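Local coordinates for glycosyl hydrolase family 2, TIM barrel domain protein (Faecalibacterium prausnitzii A2-165, PDB 6ED2) that probably acts as a beta-glucuronidase, releasing glucuronic acid from beta-linked conjugates, as other gut bacterial enzymes of glycosyl hydrolase family 2 do, at residues T167-G172 / V378-F383; S437-P442 / R470-L475. All coordinates share one frame; numbering follows the deposited sequence.

Both interactions are buried, and together they run from the sugar-binding domain into the TIM barrel. Interaction 1 joins two irregular loops from different domains with a small, largely apolar interface and one backbone hydrogen bond. Interaction 2 lies wholly within the barrel: adjacent parallel strands share a ladder of backbone bonds, and polar side chains gather at its C-terminal end, where E441 and N440 hydrogen-bond a glycerol that probably came from the crystallisation liquor. The two meet through 378-383, whose A380 O lies 2.8 Å from N440 N, a probable hydrogen bond, while V381 CG2 packs on N440 ND2. The loop held by the sugar-binding domain in interaction 1 thus flanks the strand end of interaction 2.

Interaction 1. Residues T167-G172 / V378-F383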
# COMPACT_ATOMS: atom_id res chain seq x y z
N THR A 167 -3.89 36.48 -18.05
CA THR A 167 -3.12 37.00 -19.17
C THR A 167 -1.76 36.32 -19.33
O THR A 167 -0.93 36.79 -20.12
CB THR A 167 -2.94 38.52 -19.04
OG1 THR A 167 -2.48 38.84 -17.73
CG2 THR A 167 -4.26 39.23 -19.28
N MET A 168 -1.51 35.22 -18.62
CA MET A 168 -0.22 34.55 -18.66
C MET A 168 -0.38 33.10 -19.09
O MET A 168 -1.47 32.53 -19.08
CB MET A 168 0.46 34.59 -17.28
CG MET A 168 -0.35 33.85 -16.22
SD MET A 168 0.46 33.72 -14.62
CE MET A 168 1.65 32.40 -14.94
N LEU A 169 0.75 32.49 -19.43
CA LEU A 169 0.84 31.07 -19.70
C LEU A 169 1.67 30.41 -18.61
O LEU A 169 2.88 30.70 -18.52
CB LEU A 169 1.47 30.84 -21.07
CG LEU A 169 0.66 31.14 -22.32
CD1 LEU A 169 0.45 32.63 -22.57
CD2 LEU A 169 1.41 30.53 -23.47
N PRO A 170 1.11 29.52 -17.78
CA PRO A 170 -0.27 29.00 -17.80
C PRO A 170 -1.25 29.91 -17.07
O PRO A 170 -0.84 30.75 -16.26
CB PRO A 170 -0.14 27.66 -17.09
CG PRO A 170 0.93 27.92 -16.05
CD PRO A 170 1.90 28.90 -16.69
N ALA A 171 -2.54 29.73 -17.33
CA ALA A 171 -3.56 30.67 -16.87
C ALA A 171 -4.20 30.22 -15.56
O ALA A 171 -4.37 29.02 -15.29
CB ALA A 171 -4.64 30.82 -17.94
N GLY A 172 -4.57 31.19 -14.75
CA GLY A 172 -5.33 30.88 -13.55
C GLY A 172 -5.68 32.16 -12.85
O GLY A 172 -5.68 33.23 -13.46
N VAL A 378 3.92 24.79 -25.80
CA VAL A 378 4.01 26.08 -25.11
C VAL A 378 3.03 26.07 -23.93
O VAL A 378 2.05 25.31 -23.95
CB VAL A 378 3.75 27.19 -26.15
CG1 VAL A 378 2.27 27.42 -26.37
CG2 VAL A 378 4.52 28.45 -25.84
N PRO A 379 3.24 26.85 -22.84
CA PRO A 379 2.35 26.69 -21.67
C PRO A 379 0.96 27.29 -21.83
O PRO A 379 0.41 27.87 -20.88
CB PRO A 379 3.13 27.38 -20.54
CG PRO A 379 4.51 27.62 -21.08
CD PRO A 379 4.34 27.78 -22.55
N ALA A 380 0.35 27.14 -23.01
CA ALA A 380 -0.98 27.69 -23.29
C ALA A 380 -2.06 26.73 -22.81
O ALA A 380 -2.80 26.10 -23.58
CB ALA A 380 -1.12 27.98 -24.78
N VAL A 381 -2.14 26.61 -21.49
CA VAL A 381 -3.06 25.69 -20.84
C VAL A 381 -3.83 26.49 -19.80
O VAL A 381 -3.31 27.45 -19.23
CB VAL A 381 -2.33 24.48 -20.22
CG1 VAL A 381 -1.32 24.96 -19.16
CG2 VAL A 381 -3.33 23.46 -19.63
N GLY A 382 -5.08 26.08 -19.56
CA GLY A 382 -5.96 26.81 -18.68
C GLY A 382 -6.86 27.83 -19.35
O GLY A 382 -7.50 28.63 -18.64
N PHE A 383 -6.94 27.83 -20.69
CA PHE A 383 -7.72 28.84 -21.42
C PHE A 383 -9.19 28.41 -21.46
O PHE A 383 -9.79 28.22 -22.52
CB PHE A 383 -7.17 29.03 -22.83
CG PHE A 383 -5.78 29.63 -22.89
CD1 PHE A 383 -5.09 29.99 -21.72
CD2 PHE A 383 -5.16 29.86 -24.12
CE1 PHE A 383 -3.81 30.56 -21.78
CE2 PHE A 383 -3.86 30.43 -24.19
CZ PHE A 383 -3.20 30.78 -23.01
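In an interdomain loop-loop contact, L169 of the sugar-binding domain packs on P379 and F383 of the TIM barrel, where 378-383 follows barrel strand 373-377. The L169-P170 peptide is cis, and L169, P170 and A171 all touch the barrel loop. L169 is the principal apolar contact: its CB lies 3.9 Å from P379 CB, and its CD2 reaches A380 CB at 3.8 Å. With CG beside the backbone N (chi1 -73°), the isobutyl group also brings CG to F383 CZ. P379 O receives a CA-H...O contact from P170 CA at 3.4 Å and a weak hydrogen bond from V381 N; the second closes an inverse gamma turn centred on A380. P170 CB packs on V381 CG1 (3.6 Å), the methyl set between the backbone N and carbonyl carbon of V381. The phenyl ring of F383 folds back so that one face lies over A380 C, leaving its rim to meet the other domain; it also touches L412 of helix 409-427. A171 pins the loops with a nearly straight bond from its N to V381 O (3.1 Å, 170° at the hydrogen), and its CB abuts the F383 edge, in the ring plane, 3.9 Å from CD1.

Interaction 2. Residues S437-P442 / R470-L475; sequences SLLNEP and RTYTVL
Strands 437-440 and 470-474 run parallel, 12° apart with axes 4.5 Å from each other, linked by bonds from L438 N to T471 O (2.8 Å) and from T473 N to L439 O (3.0 Å). Between the S437-T471 and N440-T473 bridges the register slips by one residue, a beta bulge. Beyond it, E441 N donates to T473 O at 2.9 Å and weakly to T473 OG1. That hydroxyl, placed between backbone N and carbonyl carbon (chi1 66°), in turn donates to N440 OD1 at 2.6 Å, from well above the amide plane; R353 NH1 also bonds this oxygen. The strands are the fourth and fifth of the TIM barrel, joined by helix 449-463 in a beta-alpha-beta crossover. N440-E441 sits at the C-terminal end of the fourth, where clan GH-A glycosidases carry an Asn-Glu pair whose glutamate is the acid/base, consistent with a place in the active site. N495 ND2 and a glycerol hydroxyl bond E441 OE2, while L475 lies across the E441 chain at about a right angle, its CD2 3.7 Å from E441 CD. On the helix-facing side, L439 CD1 packs on Y472 CB (3.8 Å) and P442 CD meets the edge of the Y472 ring; that ring also stacks edge-to-face with F453. A water accepts from L475 N at 2.8 Å and bridges to P442 O.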
# COMPACT_ATOMS: atom_id res chain seq x y z
N SER A 437 2.87 22.01 -30.42
CA SER A 437 1.53 22.04 -29.87
C SER A 437 1.30 23.43 -29.28
O SER A 437 2.04 23.85 -28.40
CB SER A 437 1.33 20.94 -28.82
OG SER A 437 0.12 21.16 -28.12
N LEU A 438 0.28 24.13 -29.78
CA LEU A 438 0.18 25.56 -29.52
C LEU A 438 -0.74 25.90 -28.35
O LEU A 438 -0.65 27.02 -27.82
CB LEU A 438 -0.32 26.29 -30.78
CG LEU A 438 0.69 26.73 -31.85
CD1 LEU A 438 1.73 25.70 -32.14
CD2 LEU A 438 -0.02 27.09 -33.14
N LEU A 439 -1.61 24.98 -27.95
CA LEU A 439 -2.52 25.16 -26.82
C LEU A 439 -2.87 23.78 -26.29
O LEU A 439 -2.87 22.80 -27.03
CB LEU A 439 -3.82 25.90 -27.20
CG LEU A 439 -3.84 27.19 -28.02
CD1 LEU A 439 -3.98 26.86 -29.49
CD2 LEU A 439 -4.96 28.11 -27.57
N ASN A 440 -3.14 23.70 -24.98
CA ASN A 440 -3.65 22.47 -24.38
C ASN A 440 -5.06 22.73 -23.86
O ASN A 440 -5.25 23.52 -22.92
CB ASN A 440 -2.77 21.94 -23.24
CG ASN A 440 -3.30 20.61 -22.68
OD1 ASN A 440 -3.15 19.54 -23.29
ND2 ASN A 440 -3.95 20.68 -21.52
N GLU A 441 -6.03 22.07 -24.47
CA GLU A 441 -7.43 22.13 -24.05
C GLU A 441 -7.96 23.56 -23.92
O GLU A 441 -8.50 23.93 -22.87
CB GLU A 441 -7.60 21.37 -22.74
CG GLU A 441 -7.35 19.89 -22.85
CD GLU A 441 -7.67 19.15 -21.56
OE1 GLU A 441 -7.80 19.81 -20.51
OE2 GLU A 441 -7.79 17.92 -21.60
N PRO A 442 -7.85 24.37 -24.96
CA PRO A 442 -8.51 25.68 -24.93
C PRO A 442 -10.00 25.50 -25.16
O PRO A 442 -10.45 24.50 -25.73
CB PRO A 442 -7.85 26.43 -26.10
CG PRO A 442 -7.54 25.36 -27.07
CD PRO A 442 -7.24 24.10 -26.28
N ARG A 470 1.78 21.58 -37.00
CA ARG A 470 1.25 22.28 -35.84
C ARG A 470 -0.05 21.63 -35.37
O ARG A 470 -0.86 21.18 -36.19
CB ARG A 470 0.99 23.76 -36.13
CG ARG A 470 2.17 24.51 -36.75
CD ARG A 470 1.65 25.65 -37.64
NE ARG A 470 0.88 25.10 -38.75
CZ ARG A 470 0.13 25.81 -39.58
NH1 ARG A 470 0.05 27.13 -39.44
NH2 ARG A 470 -0.52 25.21 -40.57
N THR A 471 -0.25 21.60 -34.05
CA THR A 471 -1.42 20.98 -33.46
C THR A 471 -1.77 21.74 -32.18
O THR A 471 -1.09 22.69 -31.80
CB THR A 471 -1.19 19.48 -33.16
OG1 THR A 471 -2.45 18.82 -32.92
CG2 THR A 471 -0.30 19.28 -31.92
N TYR A 472 -2.86 21.32 -31.55
CA TYR A 472 -3.24 21.74 -30.21
C TYR A 472 -4.16 20.66 -29.70
O TYR A 472 -4.77 19.94 -30.49
CB TYR A 472 -3.92 23.10 -30.19
CG TYR A 472 -5.39 23.07 -30.59
CD1 TYR A 472 -6.40 23.06 -29.61
CD2 TYR A 472 -5.77 23.06 -31.93
CE1 TYR A 472 -7.74 23.04 -29.97
CE2 TYR A 472 -7.12 23.03 -32.30
CZ TYR A 472 -8.10 23.04 -31.32
OH TYR A 472 -9.42 23.03 -31.70
N THR A 473 -4.27 20.51 -28.38
CA THR A 473 -5.04 19.38 -27.89
C THR A 473 -6.47 19.80 -27.61
O THR A 473 -6.73 20.87 -27.05
CB THR A 473 -4.40 18.76 -26.64
OG1 THR A 473 -4.47 19.70 -25.56
CG2 THR A 473 -2.94 18.40 -26.92
N VAL A 474 -7.41 18.94 -28.00
CA VAL A 474 -8.82 19.28 -28.04
C VAL A 474 -9.50 18.81 -26.76
O VAL A 474 -9.42 17.63 -26.41
CB VAL A 474 -9.50 18.68 -29.28
CG1 VAL A 474 -10.98 19.05 -29.31
CG2 VAL A 474 -8.77 19.14 -30.54
N LEU A 475 -10.16 19.74 -26.08
CA LEU A 475 -10.99 19.47 -24.91
C LEU A 475 -12.12 18.50 -25.26
O LEU A 475 -12.57 18.42 -26.41
CB LEU A 475 -11.61 20.77 -24.42
CG LEU A 475 -11.25 21.32 -23.06
CD1 LEU A 475 -12.26 22.37 -22.70
CD2 LEU A 475 -11.23 20.20 -22.04
O HOH W 1 -10.19 22.39 -27.10